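Local atomic coordinates of mannose-6-phosphate isomerase (Bacillus subtilis, PDB entry 1QWR), a protein that probably catalyses the zinc-dependent interconversion of D-mannose 6-phosphate and D-fructose 6-phosphate, as a member of the type 1 mannose-6-phosphate isomerase family. Residues 42-47 / 294-299; 76-81 / 267-272; 167-172 / 244-249; 185-190 / 251-256; 232-235 / 240-243. All blocks are in the same frame, centred on the assembly; numbering follows the deposited sequence.

Interaction 1: 42-47 / 294-299; sequences WAISAH and GDHFIL
Ala43 and Ile44 meet His296 and Ile298 in a buried, largely apolar contact between two strand ends that run roughly parallel, their axes 24° apart and 6.7 Å from each other, without a hydrogen bond between them. The methyl of Ala43 sits squarely on one face of the His296 imidazole: CB lies 3.3 Å from the ring centroid, almost on the ring normal, a CH-pi contact in which it is about equally far from all five ring atoms. A chi1 of -61° sets the ring beside the backbone N of His296, and a chi2 of -73° turns its face to the methyl. Ring rotation is fixed by hydrogen bonds at both nitrogens, ND1 to Ser274 OG and NE2 to Tyr31 OH, so the buried polar atoms are satisfied while the face stays available for packing. Ile44 comes in beside the ring's root; its CD1 is 3.8 Å from His296 CB and approaches the ring obliquely. The other branch reaches Ile298, Ile44 CG2 resting 4.1 Å from Ile298 CD1, with Leu64 of helix 64-70 touching both isoleucines. Two successive residues can contribute because Ala43 and Ile44 together face Thr87 of strand 85-92. Just beyond, Ser45 OG accepts the amide of His47 at 3.1 Å, an ST turn. The arrangement is that of a classic beta bulge at Ala43 and Ile44 of strand 38-44, packed against strand 296-299 where the catalytic and C-terminal cupin-family regions adjoin.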
# COMPACT_ATOMS: atom_id res chain seq x y z
N TRP A 42 8.81 -0.87 -1.42
CA TRP A 42 8.19 0.44 -1.66
C TRP A 42 8.20 0.47 -3.19
O TRP A 42 9.22 0.77 -3.84
CB TRP A 42 9.07 1.53 -1.02
CG TRP A 42 8.98 1.49 0.50
CD1 TRP A 42 8.65 0.41 1.28
CD2 TRP A 42 9.22 2.58 1.41
NE1 TRP A 42 8.67 0.77 2.62
CE2 TRP A 42 9.01 2.09 2.72
CE3 TRP A 42 9.59 3.92 1.23
CZ2 TRP A 42 9.16 2.91 3.85
CZ3 TRP A 42 9.74 4.73 2.36
CH2 TRP A 42 9.53 4.21 3.65
N ALA A 43 7.04 0.12 -3.75
CA ALA A 43 6.81 -0.07 -5.19
C ALA A 43 6.53 1.17 -6.03
O ALA A 43 7.10 1.35 -7.10
CB ALA A 43 5.68 -1.11 -5.34
N ILE A 44 5.61 2.00 -5.57
CA ILE A 44 5.39 3.29 -6.24
C ILE A 44 5.57 4.23 -5.05
O ILE A 44 4.72 4.33 -4.17
CB ILE A 44 3.99 3.42 -6.85
CG1 ILE A 44 3.81 2.40 -8.00
CG2 ILE A 44 3.82 4.84 -7.44
CD1 ILE A 44 3.03 1.11 -7.61
N SER A 45 6.71 4.90 -5.00
CA SER A 45 7.00 5.74 -3.86
C SER A 45 7.65 7.06 -4.18
O SER A 45 8.52 7.13 -5.05
CB SER A 45 7.94 4.98 -2.90
OG SER A 45 8.59 5.83 -1.94
N ALA A 46 7.22 8.11 -3.49
CA ALA A 46 7.85 9.42 -3.60
C ALA A 46 8.21 9.82 -2.16
O ALA A 46 8.45 11.00 -1.85
CB ALA A 46 6.91 10.45 -4.21
N HIS A 47 8.25 8.85 -1.26
CA HIS A 47 8.59 9.20 0.12
C HIS A 47 10.09 9.46 0.19
O HIS A 47 10.88 8.69 -0.36
CB HIS A 47 8.19 8.10 1.11
CG HIS A 47 8.15 8.57 2.53
ND1 HIS A 47 9.29 8.72 3.29
CD2 HIS A 47 7.13 9.03 3.28
CE1 HIS A 47 8.97 9.26 4.45
NE2 HIS A 47 7.67 9.47 4.47
N GLY A 294 5.34 -8.22 -10.80
CA GLY A 294 6.42 -7.48 -10.19
C GLY A 294 6.65 -6.10 -10.79
O GLY A 294 7.40 -5.30 -10.22
N ASP A 295 6.06 -5.82 -11.94
CA ASP A 295 6.20 -4.48 -12.53
C ASP A 295 5.26 -3.51 -11.81
O ASP A 295 4.15 -3.87 -11.42
CB ASP A 295 5.78 -4.45 -14.01
CG ASP A 295 6.81 -5.06 -14.94
OD1 ASP A 295 8.01 -5.08 -14.61
OD2 ASP A 295 6.39 -5.50 -16.03
N HIS A 296 5.73 -2.27 -11.65
CA HIS A 296 4.95 -1.20 -11.04
C HIS A 296 5.14 -0.01 -11.98
O HIS A 296 6.28 0.28 -12.40
CB HIS A 296 5.47 -0.88 -9.65
CG HIS A 296 5.38 -2.04 -8.71
ND1 HIS A 296 4.19 -2.47 -8.18
CD2 HIS A 296 6.33 -2.90 -8.27
CE1 HIS A 296 4.41 -3.56 -7.44
NE2 HIS A 296 5.70 -3.83 -7.49
N PHE A 297 4.05 0.66 -12.31
CA PHE A 297 4.15 1.78 -13.23
C PHE A 297 3.01 2.75 -13.10
O PHE A 297 1.95 2.44 -12.51
CB PHE A 297 4.23 1.28 -14.68
CG PHE A 297 3.04 0.44 -15.11
CD1 PHE A 297 1.96 1.02 -15.80
CD2 PHE A 297 3.02 -0.91 -14.86
CE1 PHE A 297 0.87 0.23 -16.23
CE2 PHE A 297 1.94 -1.72 -15.27
CZ PHE A 297 0.86 -1.15 -15.96
N ILE A 298 3.23 3.94 -13.65
CA ILE A 298 2.23 4.98 -13.65
C ILE A 298 1.83 5.26 -15.09
O ILE A 298 2.69 5.34 -15.97
CB ILE A 298 2.81 6.27 -13.01
CG1 ILE A 298 2.90 6.09 -11.50
CG2 ILE A 298 1.94 7.48 -13.38
CD1 ILE A 298 3.60 7.23 -10.80
N LEU A 299 0.52 5.32 -15.33
CA LEU A 299 0.02 5.69 -16.64
C LEU A 299 -0.31 7.18 -16.44
O LEU A 299 -1.18 7.55 -15.63
CB LEU A 299 -1.26 4.90 -17.01
CG LEU A 299 -1.06 3.38 -17.14
CD1 LEU A 299 -2.39 2.66 -17.44
CD2 LEU A 299 -0.04 3.11 -18.24

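Interaction 2: 76-81 / 267-272; sequences GGVEGD and DESFLI
Val78 divides its two methyls between Ser269 and Phe270, and this is the close-fitting half of the contact. CG1 is 3.2 Å from Ser269 OG, a short carbon-oxygen approach, and 3.6 Å from CB of the same serine. CG2, placed between the backbone N and the carbonyl carbon of Val78, reaches the edge of the Phe270 ring near its plane, 4.1 Å from CE2, and the two side chains cross at about a right angle. On the looser, solvent-facing side stands Gly76, whose N comes to 3.5 Å from Ser269 O, with no hydrogen bond between the two segments. A water takes over there: it donates to Gly76 O at 3.0 Å and is hydrogen-bonded to Ser269 OG at 2.8 Å, tying the loop to the serine hydroxyl on the side where side-chain packing gives out. The serine thus serves both halves, its CB and OG against the valine and its OG also toward the water. Ile319, the C-terminal residue, touches both Val78 and Phe270, while Phe75 meets the Phe270 ring edge-to-face. The loop between helix 64-70 and strand 85-92 is thereby laid against the residues that lead into strand 271-276.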
# COMPACT_ATOMS: atom_id res chain seq x y z
N GLY A 76 -1.34 15.15 -14.55
CA GLY A 76 -2.54 15.94 -14.83
C GLY A 76 -2.62 17.27 -14.12
O GLY A 76 -3.71 17.84 -13.97
N GLY A 77 -1.47 17.78 -13.70
CA GLY A 77 -1.43 19.07 -13.02
C GLY A 77 -2.15 19.14 -11.69
O GLY A 77 -2.51 20.22 -11.25
N VAL A 78 -2.35 18.01 -11.02
CA VAL A 78 -3.05 18.04 -9.73
C VAL A 78 -2.26 18.76 -8.66
O VAL A 78 -1.02 18.81 -8.69
CB VAL A 78 -3.39 16.63 -9.25
CG1 VAL A 78 -4.48 16.04 -10.15
CG2 VAL A 78 -2.17 15.76 -9.27
N GLU A 79 -2.99 19.32 -7.71
CA GLU A 79 -2.42 20.09 -6.60
C GLU A 79 -1.84 19.24 -5.48
O GLU A 79 -2.23 18.09 -5.28
CB GLU A 79 -3.49 21.00 -6.00
CG GLU A 79 -3.06 22.44 -5.88
CD GLU A 79 -2.99 23.13 -7.22
OE1 GLU A 79 -2.27 22.63 -8.12
OE2 GLU A 79 -3.66 24.18 -7.38
N GLY A 80 -0.92 19.84 -4.72
CA GLY A 80 -0.31 19.16 -3.60
C GLY A 80 1.19 19.38 -3.55
O GLY A 80 1.87 19.40 -4.57
N ASP A 81 1.72 19.55 -2.34
CA ASP A 81 3.16 19.75 -2.21
C ASP A 81 3.93 18.48 -2.55
O ASP A 81 5.08 18.54 -2.97
CB ASP A 81 3.55 20.14 -0.77
CG ASP A 81 2.90 21.42 -0.29
OD1 ASP A 81 2.78 22.37 -1.09
OD2 ASP A 81 2.53 21.48 0.90
N ASP A 267 -8.63 7.77 -18.04
CA ASP A 267 -9.36 9.03 -17.93
C ASP A 267 -9.19 9.75 -16.60
O ASP A 267 -9.93 10.68 -16.32
CB ASP A 267 -10.85 8.82 -18.19
CG ASP A 267 -11.14 8.35 -19.61
OD1 ASP A 267 -10.68 9.01 -20.58
OD2 ASP A 267 -11.82 7.32 -19.75
N GLU A 268 -8.23 9.31 -15.79
CA GLU A 268 -7.99 9.97 -14.51
C GLU A 268 -6.77 10.88 -14.62
O GLU A 268 -6.16 10.98 -15.69
CB GLU A 268 -7.73 8.92 -13.41
CG GLU A 268 -8.86 7.91 -13.18
CD GLU A 268 -10.18 8.56 -12.78
OE1 GLU A 268 -10.16 9.57 -12.05
OE2 GLU A 268 -11.25 8.04 -13.19
N SER A 269 -6.40 11.52 -13.53
CA SER A 269 -5.22 12.39 -13.54
C SER A 269 -3.97 11.57 -13.83
O SER A 269 -3.02 12.04 -14.45
CB SER A 269 -5.10 13.12 -12.22
OG SER A 269 -6.15 14.07 -12.12
N PHE A 270 -3.96 10.34 -13.31
CA PHE A 270 -2.88 9.37 -13.56
C PHE A 270 -3.31 8.08 -12.86
O PHE A 270 -4.14 8.11 -11.95
CB PHE A 270 -1.53 9.85 -13.01
CG PHE A 270 -1.53 10.14 -11.54
CD1 PHE A 270 -1.17 9.16 -10.61
CD2 PHE A 270 -1.86 11.42 -11.09
CE1 PHE A 270 -1.14 9.45 -9.24
CE2 PHE A 270 -1.85 11.71 -9.73
CZ PHE A 270 -1.48 10.74 -8.80
N LEU A 271 -2.77 6.95 -13.31
CA LEU A 271 -3.12 5.66 -12.68
C LEU A 271 -1.86 5.01 -12.16
O LEU A 271 -0.85 4.97 -12.87
CB LEU A 271 -3.76 4.71 -13.70
CG LEU A 271 -5.13 5.10 -14.26
CD1 LEU A 271 -5.62 3.98 -15.19
CD2 LEU A 271 -6.13 5.34 -13.11
N ILE A 272 -1.92 4.52 -10.93
CA ILE A 272 -0.82 3.81 -10.28
C ILE A 272 -1.15 2.32 -10.49
O ILE A 272 -2.22 1.87 -10.05
CB ILE A 272 -0.78 4.10 -8.78
CG1 ILE A 272 -0.43 5.56 -8.56
CG2 ILE A 272 0.21 3.12 -8.08
CD1 ILE A 272 -0.62 6.04 -7.10
O HOH W 1 -6.13 16.14 -13.98

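Interaction 3: 167-172 / 244-249; sequences FYYVPS and TFVQGE
Strands 167-170 and 244-247 run nearly parallel, 11° apart in direction, but at 8.0 Å between axes they share no backbone bonds and meet through side chains. Phe167 and Phe245 form the centre. Their ring planes are only 4° from parallel, yet the rings, with centroids 4.7 Å apart, are displaced so far that little of one lies above the other; what lies over the middle of the Phe167 ring is instead the Phe245 methylene, its CB 3.4 Å from the centroid in a CH-pi contact. The offset also brings Phe245 CG to 3.4 Å from Phe167 CD1, while Phe245 CD1 touches Phe167 CB. Phe167 is extended with CG anti to the backbone N (chi1 180°), which carries its ring across to the other strand. Val246 fills in beside this pair, its CG1 3.7 Å from Phe167 CZ and its CG2 4.1 Å from Tyr169 CD1, so that the two methyls divide between the two aromatic side chains, each of which the valine crosses at about a right angle. Consecutive residues Phe245 and Val246 can both point toward strand 167-170 because they face a single residue, Val253 of strand 252-259, across a classic beta bulge. Cys120, from the strand that carries the zinc ligand Glu119, also touches Phe167. The Tyr169 side chain lies about 7 Å from that of Glu119. With no hydrogen bond or charge pair across the segments, the contact is held by van der Waals and CH-pi packing, probably with some exclusion of water.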
# COMPACT_ATOMS: atom_id res chain seq x y z
N PHE A 167 -10.21 -7.42 0.90
CA PHE A 167 -9.79 -6.02 0.87
C PHE A 167 -10.22 -5.37 2.16
O PHE A 167 -11.37 -5.52 2.57
CB PHE A 167 -10.41 -5.25 -0.29
CG PHE A 167 -9.99 -3.79 -0.35
CD1 PHE A 167 -8.87 -3.40 -1.10
CD2 PHE A 167 -10.71 -2.81 0.32
CE1 PHE A 167 -8.49 -2.05 -1.18
CE2 PHE A 167 -10.33 -1.46 0.25
CZ PHE A 167 -9.21 -1.09 -0.51
N TYR A 168 -9.30 -4.65 2.81
CA TYR A 168 -9.60 -3.95 4.06
C TYR A 168 -9.19 -2.49 3.98
O TYR A 168 -8.06 -2.17 3.60
CB TYR A 168 -8.89 -4.60 5.25
CG TYR A 168 -9.34 -6.01 5.49
CD1 TYR A 168 -8.69 -7.08 4.89
CD2 TYR A 168 -10.50 -6.27 6.23
CE1 TYR A 168 -9.18 -8.39 5.01
CE2 TYR A 168 -11.00 -7.57 6.35
CZ TYR A 168 -10.34 -8.62 5.73
OH TYR A 168 -10.87 -9.90 5.79
N TYR A 169 -10.10 -1.60 4.36
CA TYR A 169 -9.81 -0.17 4.37
C TYR A 169 -9.43 0.16 5.81
O TYR A 169 -10.12 -0.27 6.75
CB TYR A 169 -11.05 0.60 3.93
CG TYR A 169 -10.83 2.07 3.79
CD1 TYR A 169 -10.10 2.58 2.72
CD2 TYR A 169 -11.37 2.97 4.70
CE1 TYR A 169 -9.93 3.95 2.55
CE2 TYR A 169 -11.21 4.34 4.54
CZ TYR A 169 -10.49 4.82 3.45
OH TYR A 169 -10.40 6.17 3.25
N VAL A 170 -8.34 0.90 5.99
CA VAL A 170 -7.83 1.22 7.33
C VAL A 170 -7.70 2.72 7.54
O VAL A 170 -6.64 3.31 7.32
CB VAL A 170 -6.44 0.57 7.56
CG1 VAL A 170 -6.07 0.66 9.06
CG2 VAL A 170 -6.45 -0.87 7.09
N PRO A 171 -8.78 3.37 7.98
CA PRO A 171 -8.77 4.82 8.21
C PRO A 171 -7.69 5.16 9.23
O PRO A 171 -7.42 4.36 10.13
CB PRO A 171 -10.16 5.09 8.77
CG PRO A 171 -11.00 4.00 8.19
CD PRO A 171 -10.11 2.80 8.26
N SER A 172 -7.06 6.32 9.09
CA SER A 172 -6.06 6.72 10.08
C SER A 172 -6.84 6.75 11.40
O SER A 172 -8.06 7.03 11.42
CB SER A 172 -5.51 8.10 9.75
OG SER A 172 -6.56 9.05 9.66
N THR A 244 -14.04 -2.74 -8.00
CA THR A 244 -13.83 -1.43 -7.38
C THR A 244 -13.90 -1.72 -5.88
O THR A 244 -14.97 -2.09 -5.36
CB THR A 244 -14.94 -0.44 -7.77
OG1 THR A 244 -14.91 -0.22 -9.18
CG2 THR A 244 -14.76 0.89 -7.04
N PHE A 245 -12.77 -1.59 -5.18
CA PHE A 245 -12.73 -1.87 -3.75
C PHE A 245 -13.17 -0.69 -2.91
O PHE A 245 -13.83 -0.86 -1.88
CB PHE A 245 -11.32 -2.26 -3.32
CG PHE A 245 -10.83 -3.54 -3.89
CD1 PHE A 245 -11.42 -4.75 -3.53
CD2 PHE A 245 -9.73 -3.56 -4.76
CE1 PHE A 245 -10.92 -5.97 -4.02
CE2 PHE A 245 -9.22 -4.77 -5.25
CZ PHE A 245 -9.82 -5.97 -4.89
N VAL A 246 -12.78 0.51 -3.33
CA VAL A 246 -13.12 1.70 -2.58
C VAL A 246 -12.87 2.94 -3.42
O VAL A 246 -12.03 2.96 -4.33
CB VAL A 246 -12.28 1.80 -1.26
CG1 VAL A 246 -10.78 2.05 -1.59
CG2 VAL A 246 -12.83 2.90 -0.37
N GLN A 247 -13.66 3.96 -3.12
CA GLN A 247 -13.53 5.25 -3.78
C GLN A 247 -13.62 6.21 -2.61
O GLN A 247 -14.69 6.73 -2.28
CB GLN A 247 -14.66 5.44 -4.78
CG GLN A 247 -14.53 4.47 -5.95
CD GLN A 247 -15.60 4.67 -7.01
OE1 GLN A 247 -16.78 4.65 -6.71
NE2 GLN A 247 -15.17 4.85 -8.25
N GLY A 248 -12.47 6.44 -1.97
CA GLY A 248 -12.44 7.28 -0.79
C GLY A 248 -11.88 8.68 -0.94
O GLY A 248 -11.53 9.12 -2.04
N GLU A 249 -11.77 9.37 0.18
CA GLU A 249 -11.25 10.74 0.18
C GLU A 249 -9.79 10.81 -0.24
O GLU A 249 -9.36 11.80 -0.81
CB GLU A 249 -11.38 11.36 1.57
CG GLU A 249 -12.74 11.16 2.21
CD GLU A 249 -12.79 11.65 3.66
OE1 GLU A 249 -13.76 11.29 4.37
OE2 GLU A 249 -11.87 12.39 4.08

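Interaction 4: 185-190 / 251-256; sequences LETQQN and FSVYKW
Phe251 brings the CE2-CZ side of its ring obliquely against the backbone of Thr187 and Gln188. Its CG stands between the backbone N and the carbonyl carbon (chi1 47°), which lifts the ring off its own chain and toward strand 182-189. There CZ comes to 4.0 Å from Thr187 O, and CE2 to 4.3 Å from Gln188 CA. Alongside, Thr187 and Val253 point at each other and meet methyl to methyl, the two CG2 atoms 4.3 Å apart. Cys120 of strand 119-126 touches Thr187, Phe251 and Val253 alike, so a third strand packs against both, and the Thr187 backbone is also hydrogen-bonded to that of Cys120. Gln188 starts its side chain away from 251-256; the nearest approach of that side chain to the side chain of the zinc ligand Glu119 is about 3 Å, and to the zinc ion about 6 Å. The two sides of 185-190 therefore differ in the contacts they make: toward 251-256 there are loose van der Waals contacts, with no hydrogen bond or charge pair between the segments, while Glu186 and Gln188 lie on the side of Glu119 and the metal centre.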
# COMPACT_ATOMS: atom_id res chain seq x y z
N LEU A 185 -0.72 -6.14 -0.88
CA LEU A 185 -0.48 -4.95 -1.72
C LEU A 185 -1.18 -3.85 -0.88
O LEU A 185 -2.41 -3.80 -0.77
CB LEU A 185 -1.11 -5.08 -3.11
CG LEU A 185 -0.81 -3.99 -4.17
CD1 LEU A 185 -1.35 -2.64 -3.71
CD2 LEU A 185 0.67 -3.89 -4.41
N GLU A 186 -0.36 -2.97 -0.29
CA GLU A 186 -0.82 -1.90 0.57
C GLU A 186 -0.77 -0.54 -0.14
O GLU A 186 0.28 -0.11 -0.59
CB GLU A 186 0.06 -1.85 1.81
CG GLU A 186 -0.39 -0.91 2.92
CD GLU A 186 0.58 -0.94 4.07
OE1 GLU A 186 1.75 -0.57 3.85
OE2 GLU A 186 0.19 -1.36 5.19
N THR A 187 -1.92 0.11 -0.24
CA THR A 187 -1.96 1.43 -0.88
C THR A 187 -2.21 2.41 0.26
O THR A 187 -3.13 2.22 1.04
CB THR A 187 -3.06 1.48 -1.96
OG1 THR A 187 -2.79 0.49 -2.97
CG2 THR A 187 -3.08 2.87 -2.65
N GLN A 188 -1.37 3.43 0.39
CA GLN A 188 -1.51 4.36 1.51
C GLN A 188 -1.16 5.80 1.11
O GLN A 188 -0.72 6.05 -0.01
CB GLN A 188 -0.59 3.87 2.63
CG GLN A 188 0.91 3.99 2.31
CD GLN A 188 1.71 2.74 2.72
OE1 GLN A 188 1.72 1.71 2.01
NE2 GLN A 188 2.35 2.81 3.87
N GLN A 189 -1.39 6.76 2.01
CA GLN A 189 -0.99 8.12 1.71
C GLN A 189 0.53 8.07 1.80
O GLN A 189 1.08 7.18 2.45
CB GLN A 189 -1.47 9.11 2.78
CG GLN A 189 -2.97 9.24 2.85
CD GLN A 189 -3.36 10.28 3.86
OE1 GLN A 189 -3.27 11.49 3.60
NE2 GLN A 189 -3.75 9.83 5.03
N ASN A 190 1.18 9.05 1.16
CA ASN A 190 2.65 9.19 1.14
C ASN A 190 3.12 9.67 2.53
O ASN A 190 3.23 10.87 2.81
CB ASN A 190 3.00 10.19 0.03
CG ASN A 190 4.48 10.51 -0.03
OD1 ASN A 190 5.31 9.81 0.55
ND2 ASN A 190 4.81 11.57 -0.76
N PHE A 251 -8.00 8.01 -1.85
CA PHE A 251 -7.69 7.17 -3.01
C PHE A 251 -8.84 6.25 -3.37
O PHE A 251 -9.77 6.07 -2.58
CB PHE A 251 -6.44 6.29 -2.73
CG PHE A 251 -6.47 5.58 -1.39
CD1 PHE A 251 -7.32 4.48 -1.17
CD2 PHE A 251 -5.65 6.02 -0.33
CE1 PHE A 251 -7.36 3.83 0.09
CE2 PHE A 251 -5.67 5.38 0.93
CZ PHE A 251 -6.52 4.29 1.15
N SER A 252 -8.77 5.70 -4.58
CA SER A 252 -9.75 4.74 -5.10
C SER A 252 -8.84 3.58 -5.52
O SER A 252 -7.79 3.81 -6.15
CB SER A 252 -10.49 5.29 -6.32
OG SER A 252 -11.35 6.40 -5.96
N VAL A 253 -9.24 2.36 -5.20
CA VAL A 253 -8.43 1.19 -5.52
C VAL A 253 -9.27 0.16 -6.24
O VAL A 253 -10.43 -0.05 -5.87
CB VAL A 253 -7.84 0.58 -4.24
CG1 VAL A 253 -6.87 -0.59 -4.59
CG2 VAL A 253 -7.09 1.69 -3.46
N TYR A 254 -8.66 -0.50 -7.23
CA TYR A 254 -9.36 -1.47 -8.08
C TYR A 254 -8.50 -2.68 -8.41
O TYR A 254 -7.28 -2.64 -8.31
CB TYR A 254 -9.70 -0.85 -9.42
CG TYR A 254 -10.31 0.50 -9.37
CD1 TYR A 254 -11.66 0.68 -9.67
CD2 TYR A 254 -9.54 1.63 -9.05
CE1 TYR A 254 -12.23 1.93 -9.65
CE2 TYR A 254 -10.11 2.89 -9.03
CZ TYR A 254 -11.46 3.04 -9.34
OH TYR A 254 -12.04 4.29 -9.37
N LYS A 255 -9.15 -3.75 -8.86
CA LYS A 255 -8.43 -4.92 -9.31
C LYS A 255 -8.83 -5.14 -10.76
O LYS A 255 -10.03 -5.08 -11.10
CB LYS A 255 -8.77 -6.18 -8.49
CG LYS A 255 -8.07 -7.43 -9.04
CD LYS A 255 -8.02 -8.60 -8.04
CE LYS A 255 -9.35 -9.31 -7.93
NZ LYS A 255 -9.17 -10.61 -7.15
N TRP A 256 -7.85 -5.31 -11.64
CA TRP A 256 -8.11 -5.60 -13.04
C TRP A 256 -7.72 -7.06 -13.25
O TRP A 256 -6.56 -7.43 -13.05
CB TRP A 256 -7.26 -4.78 -14.00
CG TRP A 256 -7.52 -3.31 -14.03
CD1 TRP A 256 -8.59 -2.66 -13.49
CD2 TRP A 256 -6.75 -2.34 -14.72
NE1 TRP A 256 -8.53 -1.32 -13.81
CE2 TRP A 256 -7.41 -1.10 -14.57
CE3 TRP A 256 -5.56 -2.39 -15.45
CZ2 TRP A 256 -6.92 0.09 -15.14
CZ3 TRP A 256 -5.07 -1.20 -16.02
CH2 TRP A 256 -5.75 0.02 -15.86

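Interaction 5: 232-235 / 240-243; sequences ESTE and ITIK
Glu235 and Ile242 are joined by a pair of backbone hydrogen bonds, the innermost shell of this contact. Ile242 N donates to Glu235 O at 2.7 Å in an almost straight bond, 174° at the hydrogen, and Glu235 N donates back to Ile242 O at 2.9 Å, bent to 160° with the donor tilted slightly from the carbonyl plane. Next to this hydrogen-bonded pair, Thr234 and Lys243 make the non-hydrogen-bonded pair, where Thr234 CA approaches Ile242 O at 3.3 Å in a CA-H...O contact. Their side chains share one face of the sheet: Thr234 OG1 lies 3.7 Å from Lys243 CG, and on its other branch Thr234 CG2 is pressed against Thr241 CG2 at 3.4 Å, tighter than usual for two methyls. Both threonines hold CG2 anti to the backbone N, which turns these methyls toward one another; Thr241 OG1 is held by Ser236 OG. Lys243, fully extended, runs on past Thr234 to Glu232, where NZ and OE1 form a long salt bridge of 3.8 Å. A water accepts from Lys243 NZ at 3.0 Å and makes only a weak bond to Glu232 OE2, so the ionic pair is loosely held at the exposed surface. Farther out, strand 252-259 flanks the other edge of 240-247, its Lys255 and Asp257 bonding to the backbones of Lys243 and Thr241, while Trp256 packs on Ile242. The whole is a beta hairpin of strands 233-237 and 240-247, at the surface and away from the zinc site.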
# COMPACT_ATOMS: atom_id res chain seq x y z
N GLU A 232 -18.30 -2.70 -2.35
CA GLU A 232 -17.51 -3.04 -3.53
C GLU A 232 -18.46 -3.23 -4.71
O GLU A 232 -19.66 -3.47 -4.53
CB GLU A 232 -16.72 -4.32 -3.28
CG GLU A 232 -15.89 -4.29 -2.02
CD GLU A 232 -15.23 -5.62 -1.73
OE1 GLU A 232 -15.86 -6.67 -1.98
OE2 GLU A 232 -14.08 -5.62 -1.24
N SER A 233 -17.91 -3.07 -5.92
CA SER A 233 -18.66 -3.23 -7.17
C SER A 233 -17.78 -3.98 -8.15
O SER A 233 -16.55 -3.85 -8.11
CB SER A 233 -18.98 -1.87 -7.79
OG SER A 233 -20.06 -1.24 -7.15
N THR A 234 -18.39 -4.77 -9.03
CA THR A 234 -17.60 -5.46 -10.04
C THR A 234 -18.28 -5.33 -11.39
O THR A 234 -19.51 -5.41 -11.48
CB THR A 234 -17.48 -6.96 -9.75
OG1 THR A 234 -16.79 -7.14 -8.51
CG2 THR A 234 -16.74 -7.67 -10.88
N GLU A 235 -17.51 -5.09 -12.44
CA GLU A 235 -18.12 -5.02 -13.75
C GLU A 235 -17.18 -5.67 -14.73
O GLU A 235 -15.97 -5.71 -14.50
CB GLU A 235 -18.43 -3.58 -14.14
CG GLU A 235 -17.27 -2.71 -14.51
CD GLU A 235 -17.75 -1.34 -14.96
OE1 GLU A 235 -18.40 -0.66 -14.15
OE2 GLU A 235 -17.48 -0.96 -16.11
N ILE A 240 -11.74 -8.32 -19.62
CA ILE A 240 -11.44 -7.85 -18.26
C ILE A 240 -12.59 -7.73 -17.27
O ILE A 240 -13.72 -7.39 -17.64
CB ILE A 240 -10.72 -6.45 -18.34
CG1 ILE A 240 -10.31 -5.96 -16.94
CG2 ILE A 240 -11.63 -5.43 -19.04
CD1 ILE A 240 -9.47 -4.64 -16.99
N THR A 241 -12.31 -8.08 -16.01
CA THR A 241 -13.28 -7.91 -14.94
C THR A 241 -12.63 -6.88 -14.01
O THR A 241 -11.48 -7.05 -13.63
CB THR A 241 -13.53 -9.21 -14.19
OG1 THR A 241 -14.33 -10.07 -15.02
CG2 THR A 241 -14.26 -8.95 -12.89
N ILE A 242 -13.36 -5.82 -13.66
CA ILE A 242 -12.81 -4.78 -12.78
C ILE A 242 -13.56 -4.76 -11.46
O ILE A 242 -14.79 -4.62 -11.45
CB ILE A 242 -12.93 -3.38 -13.41
CG1 ILE A 242 -12.18 -3.37 -14.74
CG2 ILE A 242 -12.38 -2.30 -12.45
CD1 ILE A 242 -12.37 -2.10 -15.56
N LYS A 243 -12.84 -4.93 -10.37
CA LYS A 243 -13.48 -4.84 -9.06
C LYS A 243 -13.05 -3.50 -8.49
O LYS A 243 -11.85 -3.16 -8.54
CB LYS A 243 -13.01 -5.96 -8.13
CG LYS A 243 -13.73 -5.99 -6.78
CD LYS A 243 -13.57 -7.38 -6.20
CE LYS A 243 -14.32 -7.59 -4.88
NZ LYS A 243 -14.17 -9.05 -4.49
O HOH W 2 -12.84 -8.75 -1.84

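Strand 240-247 connects interactions 3 and 5, whose centres are 15 Å apart, and its neighbour 252-259 brings in interaction 4, centred 8 Å from interaction 3; Phe245 N probably hydrogen-bonds to Val253 O at 2.9 Å. Interactions 1 and 2 are joined through adjacent strands, by a probable hydrogen bond of Leu299 N to Leu271 O at 2.8 Å and by Ile44 on Ile272. Leu271 also touches Trp256, which links interactions 2 and 4. The zinc, bound by His101, Glu119 and His176, is nearest interaction 4, about 6 Å from the Gln188 side chain, and about 12 Å from that of Tyr169 in interaction 3; interactions 1, 2 and 5 lie away from it.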